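Local coordinates for protein Pcdhgb2 (Mus musculus, PDB 5SZR), which probably mediates calcium-dependent cell adhesion and may help establish specific neuronal connections in the brain, here represented by its extracellular cadherin domains 3 to 6, at residues D122-L125 with G126-I129. Numbering follows the deposited sequence.
Sequences DSPL and GTVI
T127 folds back onto P124 where the chain reverses between strands 119-120 and 128-135. Its CB sits 4.0 Å from CB of S123. From there the side chain forks. OG1 lies beside the backbone N (chi1 -57°), which lets hydroxyl and amide both reach P124 O. The hydroxyl bond, T127 OG1 to P124 O, is 2.5 Å long and tilted 22° from the carbonyl plane. The amide bond is longer and bent, 3.3 Å from T127 N to P124 O, from above that plane. OG1 also comes close to the proline ring, 3.2 Å from P124 CD, while the other branch, CG2, passes S123 OG at 4.1 Å. The S123 hydroxyl is hydrogen-bonded to P120 O, and T127 N has a second acceptor in T169 OG1. Threonine supplies both a donor and a methyl. P124 gives the acceptor at the turn's first position, with a phi its ring allows; L125 takes the second, near type II angles, and G126 the third, where a positive phi (87°) would press a CB against L125 O. This is a type II beta turn, P124 to T127, leading into strand 128-135 of a cadherin beta sandwich, near calcium ligand E121 in sequence.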
loop_
_atom_site.group_PDB
_atom_site.type_symbol
_atom_site.label_atom_id
_atom_site.label_comp_id
_atom_site.label_asym_id
_atom_site.label_seq_id
_atom_site.Cartn_x
_atom_site.Cartn_y
_atom_site.Cartn_z
ATOM N N ASP A 122 -11.433 -5.934 -8.491
ATOM C CA ASP A 122 -12.800 -5.438 -8.535
ATOM C C ASP A 122 -13.757 -6.451 -9.156
ATOM O O ASP A 122 -14.878 -6.088 -9.531
ATOM C CB ASP A 122 -12.857 -4.099 -9.280
ATOM C CG ASP A 122 -12.468 -4.219 -10.745
ATOM O OD1 ASP A 122 -12.848 -3.326 -11.532
ATOM O OD2 ASP A 122 -11.787 -5.197 -11.112
ATOM N N SER A 123 -13.338 -7.709 -9.261
ATOM C CA SER A 123 -14.194 -8.759 -9.789
ATOM C C SER A 123 -15.503 -8.818 -9.005
ATOM O O SER A 123 -15.480 -8.811 -7.768
ATOM C CB SER A 123 -13.486 -10.113 -9.723
ATOM O OG SER A 123 -12.501 -10.225 -10.735
ATOM N N PRO A 124 -16.649 -8.869 -9.679
ATOM C CA PRO A 124 -17.922 -8.975 -8.961
ATOM C C PRO A 124 -18.018 -10.281 -8.184
ATOM O O PRO A 124 -17.304 -11.255 -8.446
ATOM C CB PRO A 124 -18.974 -8.926 -10.078
ATOM C CG PRO A 124 -18.244 -8.547 -11.323
ATOM C CD PRO A 124 -16.820 -8.936 -11.139
ATOM N N LEU A 125 -18.927 -10.286 -7.212
ATOM C CA LEU A 125 -19.297 -11.519 -6.532
ATOM C C LEU A 125 -19.776 -12.554 -7.540
ATOM O O LEU A 125 -20.563 -12.247 -8.440
ATOM C CB LEU A 125 -20.390 -11.241 -5.502
ATOM C CG LEU A 125 -19.972 -10.263 -4.408
ATOM C CD1 LEU A 125 -21.051 -10.131 -3.344
ATOM C CD2 LEU A 125 -18.672 -10.737 -3.803
ATOM N N GLY A 126 -19.291 -13.779 -7.394
ATOM C CA GLY A 126 -19.660 -14.842 -8.301
ATOM C C GLY A 126 -18.812 -14.954 -9.546
ATOM O O GLY A 126 -19.204 -15.668 -10.477
ATOM N N THR A 127 -17.669 -14.277 -9.595
ATOM C CA THR A 127 -16.775 -14.400 -10.737
ATOM C C THR A 127 -16.154 -15.790 -10.765
ATOM O O THR A 127 -15.731 -16.318 -9.732
ATOM C CB THR A 127 -15.682 -13.330 -10.675
ATOM O OG1 THR A 127 -16.285 -12.030 -10.626
ATOM C CG2 THR A 127 -14.778 -13.409 -11.900
ATOM N N VAL A 128 -16.107 -16.386 -11.954
ATOM C CA VAL A 128 -15.638 -17.760 -12.112
ATOM C C VAL A 128 -14.116 -17.746 -12.189
ATOM O O VAL A 128 -13.538 -17.280 -13.174
ATOM C CB VAL A 128 -16.249 -18.420 -13.350
ATOM C CG1 VAL A 128 -15.703 -19.832 -13.513
ATOM C CG2 VAL A 128 -17.761 -18.433 -13.237
ATOM N N ILE A 129 -13.464 -18.266 -11.152
ATOM C CA ILE A 129 -12.008 -18.254 -11.092
ATOM C C ILE A 129 -11.408 -19.429 -11.844
ATOM O O ILE A 129 -10.405 -19.277 -12.545
ATOM C CB ILE A 129 -11.542 -18.249 -9.625
ATOM C CG1 ILE A 129 -12.153 -17.076 -8.865
ATOM C CG2 ILE A 129 -10.026 -18.182 -9.548
ATOM C CD1 ILE A 129 -11.738 -17.054 -7.424
#